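Local coordinates for possible phosphoglycerate mutase GPM2 (Mycobacterium tuberculosis, PDB 2A6P), which is a broad-specificity phosphatase that hydrolyses phosphate monoesters, including sugar phosphates, and can serve as a fructose-1,6-bisphosphatase in gluconeogenesis, at residues V62-R67 / L148-G153; G86-W91 / G153-A158. All blocks are in the same frame, centred on the assembly; numbering follows the deposited sequence.

In the fold
Along the chain the four segments come in the order 62-67, 86-91, 148-153 and 153-158, and the two contacts cross. Interaction 1 closes a long loop of 80 residues by placing strand 61-64 beside strand 147-151 within the parallel part of the sheet. Interaction 2 starts inside that loop, in the connection after strand 83-84, and closes on helix 153-163, which directly follows strand 147-151; the two contacts share Gly-153. They also touch each other: Ser-151 OG probably hydrogen-bonds to Leu-88 O, and His-152 packs on Glu-90. Together they join two neighbouring strands, the loop carrying Glu-90 and the start of helix 153-163 around the active site.

Interaction 1: residues V62-R67 / L148-G153; sequences VICSPR and LFVSHG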
loop_
_atom_site.group_PDB
_atom_site.type_symbol
_atom_site.label_atom_id
_atom_site.label_comp_id
_atom_site.label_asym_id
_atom_site.label_seq_id
_atom_site.Cartn_x
_atom_site.Cartn_y
_atom_site.Cartn_z
ATOM N N VAL A 62 9.974 7.000 -18.463
ATOM C CA VAL A 62 9.557 7.979 -17.457
ATOM C C VAL A 62 8.657 9.088 -17.997
ATOM O O VAL A 62 9.048 9.850 -18.892
ATOM C CB VAL A 62 10.792 8.632 -16.790
ATOM C CG1 VAL A 62 10.351 9.604 -15.714
ATOM C CG2 VAL A 62 11.714 7.544 -16.206
ATOM N N ILE A 63 7.449 9.160 -17.441
ATOM C CA ILE A 63 6.452 10.157 -17.807
ATOM C C ILE A 63 6.354 11.107 -16.615
ATOM O O ILE A 63 6.222 10.657 -15.469
ATOM C CB ILE A 63 5.081 9.496 -18.083
ATOM C CG1 ILE A 63 5.185 8.529 -19.269
ATOM C CG2 ILE A 63 4.052 10.559 -18.448
ATOM C CD1 ILE A 63 6.022 7.309 -19.010
ATOM N N CYS A 64 6.399 12.410 -16.877
ATOM C CA CYS A 64 6.395 13.402 -15.800
ATOM C C CYS A 64 5.345 14.512 -15.923
ATOM O O CYS A 64 4.990 14.917 -17.022
ATOM C CB CYS A 64 7.801 14.037 -15.719
ATOM S SG CYS A 64 8.160 15.128 -14.298
ATOM N N SER A 65 4.860 14.997 -14.782
ATOM C CA SER A 65 3.886 16.085 -14.760
ATOM C C SER A 65 4.622 17.381 -15.164
ATOM O O SER A 65 5.810 17.573 -14.842
ATOM C CB SER A 65 3.293 16.237 -13.364
ATOM O OG SER A 65 2.612 17.474 -13.252
ATOM N N PRO A 66 3.926 18.290 -15.855
ATOM C CA PRO A 66 4.510 19.559 -16.313
ATOM C C PRO A 66 4.957 20.560 -15.250
ATOM O O PRO A 66 5.741 21.456 -15.546
ATOM C CB PRO A 66 3.405 20.144 -17.201
ATOM C CG PRO A 66 2.641 18.925 -17.657
ATOM C CD PRO A 66 2.571 18.118 -16.395
ATOM N N ARG A 67 4.445 20.433 -14.031
ATOM C CA ARG A 67 4.803 21.362 -12.959
ATOM C C ARG A 67 6.304 21.343 -12.744
ATOM O O ARG A 67 6.954 20.318 -12.953
ATOM C CB ARG A 67 4.087 20.989 -11.655
ATOM C CG ARG A 67 2.553 21.029 -11.725
ATOM C CD ARG A 67 2.013 22.446 -11.951
ATOM N NE ARG A 67 2.115 22.871 -13.342
ATOM C CZ ARG A 67 1.383 22.374 -14.338
ATOM N NH1 ARG A 67 0.476 21.428 -14.111
ATOM N NH2 ARG A 67 1.566 22.817 -15.576
ATOM N N LEU A 148 7.354 4.486 -15.140
ATOM C CA LEU A 148 7.478 5.352 -13.968
ATOM C C LEU A 148 6.782 6.705 -14.147
ATOM O O LEU A 148 7.119 7.478 -15.048
ATOM C CB LEU A 148 8.958 5.584 -13.622
ATOM C CG LEU A 148 9.252 6.631 -12.531
ATOM C CD1 LEU A 148 8.578 6.245 -11.237
ATOM C CD2 LEU A 148 10.745 6.750 -12.317
ATOM N N PHE A 149 5.805 6.978 -13.289
ATOM C CA PHE A 149 5.087 8.244 -13.333
ATOM C C PHE A 149 5.631 9.134 -12.235
ATOM O O PHE A 149 5.679 8.715 -11.072
ATOM C CB PHE A 149 3.585 8.064 -13.043
ATOM C CG PHE A 149 2.784 7.426 -14.155
ATOM C CD1 PHE A 149 3.312 7.248 -15.432
ATOM C CD2 PHE A 149 1.459 7.051 -13.923
ATOM C CE1 PHE A 149 2.526 6.705 -16.470
ATOM C CE2 PHE A 149 0.668 6.511 -14.945
ATOM C CZ PHE A 149 1.203 6.337 -16.224
ATOM N N VAL A 150 6.044 10.351 -12.582
ATOM C CA VAL A 150 6.498 11.305 -11.566
ATOM C C VAL A 150 5.315 12.275 -11.555
ATOM O O VAL A 150 5.119 13.032 -12.508
ATOM C CB VAL A 150 7.775 12.017 -11.988
ATOM C CG1 VAL A 150 8.193 13.040 -10.907
ATOM C CG2 VAL A 150 8.866 10.979 -12.236
ATOM N N SER A 151 4.524 12.234 -10.484
ATOM C CA SER A 151 3.302 13.030 -10.420
ATOM C C SER A 151 2.987 13.648 -9.047
ATOM O O SER A 151 3.901 14.021 -8.308
ATOM C CB SER A 151 2.148 12.129 -10.918
ATOM O OG SER A 151 0.881 12.761 -10.914
ATOM N N HIS A 152 1.697 13.758 -8.720
ATOM C CA HIS A 152 1.265 14.353 -7.455
ATOM C C HIS A 152 0.485 13.428 -6.510
ATOM O O HIS A 152 0.103 12.317 -6.880
ATOM C CB HIS A 152 0.443 15.615 -7.739
ATOM C CG HIS A 152 1.158 16.615 -8.592
ATOM N ND1 HIS A 152 1.287 16.467 -9.957
ATOM C CD2 HIS A 152 1.810 17.758 -8.275
ATOM C CE1 HIS A 152 1.984 17.478 -10.445
ATOM N NE2 HIS A 152 2.315 18.275 -9.445
ATOM N N GLY A 153 0.246 13.915 -5.291
ATOM C CA GLY A 153 -0.436 13.136 -4.271
ATOM C C GLY A 153 -1.768 12.534 -4.649
ATOM O O GLY A 153 -1.914 11.300 -4.713
#
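Leu-148 O is met twice from the neighbouring strand: Ile-63 N donates to it over 2.9 Å with an N-H...O angle of 164°, and Val-62 CA adds a C-H...O contact. The pattern repeats at Ile-63 O, which accepts from Val-150 N at 2.9 Å while Phe-149 CA approaches through its own hydrogen. Ser-65 N then bonds to Val-150 O at 3.0 Å. With segment axes 4.8 Å apart and running 18° from parallel, these bonds define two adjacent parallel strands of the central sheet of the histidine phosphatase fold.

Side chains alternate between its faces. On one, Val-62 and Leu-148 lie side by side, and Val-62 CG1 also reaches diagonally to Val-150 CG2 at 4.0 Å. Cys-64 continues this row: its sulfur stands anti to the backbone nitrogen (chi1 -171°), which sets SG alongside CB and CG1 of Val-150, with helix 68-76 beyond. On the other face, Ile-63 CB meets the Phe-149 ring at CD1, obliquely, and helix 124-141 packs against that ring.

Beyond the strand ends lies the catalytic pocket. His-152, a transition-state stabiliser by similarity, has its ring edge by the Ser-65 side chain, where the modelled spacing is too tight to be relied on, while Arg-67 CG approaches His-152 NE2 to 3.6 Å. The aliphatic part of Arg-67 does this touching; its guanidinium group turns elsewhere, to a salt bridge with Glu-34. NE2 of His-152 is buried here without a polar partner in the model, and the ring also meets that of His-18, inferred to form the phosphohistidine intermediate.

Interaction 2: residues G86-W91 / G153-A158; sequences GLLAEW and GHFSRA. With GOL (glycerol), chain D.
The active site of this histidine phosphatase is built partly at the N-terminal turn of helix 153-163, where the loop residue Glu-90, proton donor/acceptor by similarity, lays its carboxylate against backbone N-H groups. Phe-155 N donates to Glu-90 OE1 at 3.0 Å, on the syn side of that oxygen, through a bent bond of 137°. Trp-91 N reaches the same oxygen from the anti side, although the length modelled for this bond is improbably short. His-154 N points to Glu-90 OE2 at 3.1 Å, a less certain bond because that oxygen is crowded by the glycerol. The carboxylate arrives there because CG stands anti to the backbone nitrogen and the chain then bends at chi2 (54°).

Next to these bonds, the Phe-155 ring packs obliquely against the backbone of 87-89: CZ is 3.1 Å from Leu-87 O, and CG is 3.7 Å from Ala-89 O, which is itself hydrogen-bonded to Arg-130. Leu-88 crosses the ring at about a right angle, its CD2 resting 3.7 Å from Phe-155 CE2. His-154 CB also packs against Glu-90 OE1 and, more loosely, Trp-91 CE3, while the indole nitrogen bonds to Glu-122 O.

Glycerol, probably from the crystallisation liquor, lies at the N-terminal end of helix 153-163. Its O2 accepts from His-154 N at 3.0 Å and is placed to donate to Glu-90 OE2, a short and doubtful contact; O1 sits very close to Gly-153 N, and O3 lies over one face of the His-154 ring. If both bonds hold, the syn and anti donors on OE1 would restrict rotation of the carboxylate, with OE2 on the glycerol side, as would suit the proton donor/acceptor role, while the N-H groups of Gly-153 and His-154 would probably attract anionic or hydroxyl oxygens.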
loop_
_atom_site.group_PDB
_atom_site.type_symbol
_atom_site.label_atom_id
_atom_site.label_comp_id
_atom_site.label_asym_id
_atom_site.label_seq_id
_atom_site.Cartn_x
_atom_site.Cartn_y
_atom_site.Cartn_z
ATOM N N GLY A 86 0.483 16.906 -19.272
ATOM C CA GLY A 86 -0.457 17.352 -18.266
ATOM C C GLY A 86 -1.332 16.200 -17.819
ATOM O O GLY A 86 -2.110 16.330 -16.875
ATOM N N LEU A 87 -1.221 15.065 -18.501
ATOM C CA LEU A 87 -2.012 13.897 -18.128
ATOM C C LEU A 87 -1.737 13.517 -16.663
ATOM O O LEU A 87 -2.611 12.986 -15.965
ATOM C CB LEU A 87 -1.669 12.707 -19.033
ATOM C CG LEU A 87 -2.471 11.438 -18.728
ATOM C CD1 LEU A 87 -3.939 11.719 -19.029
ATOM C CD2 LEU A 87 -1.956 10.256 -19.555
ATOM N N LEU A 88 -0.517 13.787 -16.207
ATOM C CA LEU A 88 -0.133 13.456 -14.842
ATOM C C LEU A 88 -0.246 14.646 -13.886
ATOM O O LEU A 88 0.217 14.572 -12.745
ATOM C CB LEU A 88 1.307 12.922 -14.810
ATOM C CG LEU A 88 1.682 11.706 -15.667
ATOM C CD1 LEU A 88 3.072 11.211 -15.257
ATOM C CD2 LEU A 88 0.672 10.592 -15.482
ATOM N N ALA A 89 -0.857 15.737 -14.347
ATOM C CA ALA A 89 -1.000 16.936 -13.526
ATOM C C ALA A 89 -1.858 16.670 -12.290
ATOM O O ALA A 89 -2.691 15.761 -12.281
ATOM C CB ALA A 89 -1.604 18.069 -14.359
ATOM N N GLU A 90 -1.651 17.448 -11.231
ATOM C CA GLU A 90 -2.446 17.243 -10.027
ATOM C C GLU A 90 -3.903 17.578 -10.298
ATOM O O GLU A 90 -4.233 18.176 -11.320
ATOM C CB GLU A 90 -1.931 18.117 -8.876
ATOM C CG GLU A 90 -2.718 17.968 -7.572
ATOM C CD GLU A 90 -2.813 16.522 -7.097
ATOM O OE1 GLU A 90 -3.474 15.692 -7.765
ATOM O OE2 GLU A 90 -2.211 16.217 -6.049
ATOM N N TRP A 91 -4.768 17.171 -9.378
ATOM C CA TRP A 91 -6.193 17.444 -9.470
ATOM C C TRP A 91 -6.337 18.963 -9.567
ATOM O O TRP A 91 -5.732 19.678 -8.784
ATOM C CB TRP A 91 -6.883 16.955 -8.187
ATOM C CG TRP A 91 -8.368 16.773 -8.276
ATOM C CD1 TRP A 91 -9.284 17.680 -8.724
ATOM C CD2 TRP A 91 -9.114 15.607 -7.880
ATOM N NE1 TRP A 91 -10.551 17.153 -8.636
ATOM C CE2 TRP A 91 -10.478 15.884 -8.122
ATOM C CE3 TRP A 91 -8.760 14.355 -7.345
ATOM C CZ2 TRP A 91 -11.496 14.952 -7.848
ATOM C CZ3 TRP A 91 -9.775 13.424 -7.071
ATOM C CH2 TRP A 91 -11.125 13.732 -7.326
ATOM N N GLY A 153 0.246 13.915 -5.291
ATOM C CA GLY A 153 -0.436 13.136 -4.271
ATOM C C GLY A 153 -1.768 12.534 -4.649
ATOM O O GLY A 153 -1.914 11.300 -4.713
ATOM N N HIS A 154 -2.748 13.397 -4.904
ATOM C CA HIS A 154 -4.074 12.918 -5.257
ATOM C C HIS A 154 -4.120 12.185 -6.587
ATOM O O HIS A 154 -4.700 11.099 -6.661
ATOM C CB HIS A 154 -5.081 14.074 -5.210
ATOM C CG HIS A 154 -5.351 14.572 -3.819
ATOM N ND1 HIS A 154 -5.847 15.832 -3.555
ATOM C CD2 HIS A 154 -5.192 13.975 -2.615
ATOM C CE1 HIS A 154 -5.978 15.987 -2.250
ATOM N NE2 HIS A 154 -5.587 14.875 -1.658
ATOM N N PHE A 155 -3.497 12.728 -7.629
ATOM C CA PHE A 155 -3.538 12.030 -8.910
ATOM C C PHE A 155 -2.860 10.658 -8.858
ATOM O O PHE A 155 -3.375 9.697 -9.412
ATOM C CB PHE A 155 -2.927 12.854 -10.046
ATOM C CG PHE A 155 -3.169 12.241 -11.410
ATOM C CD1 PHE A 155 -4.460 12.159 -11.927
ATOM C CD2 PHE A 155 -2.122 11.656 -12.132
ATOM C CE1 PHE A 155 -4.708 11.493 -13.146
ATOM C CE2 PHE A 155 -2.365 10.988 -13.352
ATOM C CZ PHE A 155 -3.654 10.908 -13.854
ATOM N N SER A 156 -1.705 10.564 -8.201
ATOM C CA SER A 156 -1.021 9.275 -8.083
ATOM C C SER A 156 -1.967 8.271 -7.415
ATOM O O SER A 156 -2.060 7.118 -7.825
ATOM C CB SER A 156 0.260 9.411 -7.255
ATOM O OG SER A 156 1.245 10.176 -7.936
ATOM N N ARG A 157 -2.659 8.712 -6.372
ATOM C CA ARG A 157 -3.606 7.857 -5.674
ATOM C C ARG A 157 -4.742 7.475 -6.603
ATOM O O ARG A 157 -5.300 6.382 -6.496
ATOM C CB ARG A 157 -4.234 8.578 -4.496
ATOM C CG ARG A 157 -3.342 8.931 -3.343
ATOM C CD ARG A 157 -4.303 9.336 -2.246
ATOM N NE ARG A 157 -3.744 10.274 -1.304
ATOM C CZ ARG A 157 -4.398 10.708 -0.237
ATOM N NH1 ARG A 157 -5.628 10.267 0.004
ATOM N NH2 ARG A 157 -3.824 11.589 0.566
ATOM N N ALA A 158 -5.105 8.405 -7.484
ATOM C CA ALA A 158 -6.176 8.180 -8.443
ATOM C C ALA A 158 -5.739 7.053 -9.358
ATOM O O ALA A 158 -6.500 6.121 -9.623
ATOM C CB ALA A 158 -6.434 9.446 -9.265
HETATM C C1 GOL D . 0.730 16.792 -3.755
HETATM O O1 GOL D . 1.154 16.123 -4.941
HETATM C C2 GOL D . -0.788 17.066 -3.697
HETATM O O2 GOL D . -1.470 15.818 -3.664
HETATM C C3 GOL D . -1.139 17.831 -2.414
HETATM O O3 GOL D . -2.539 18.094 -2.372
#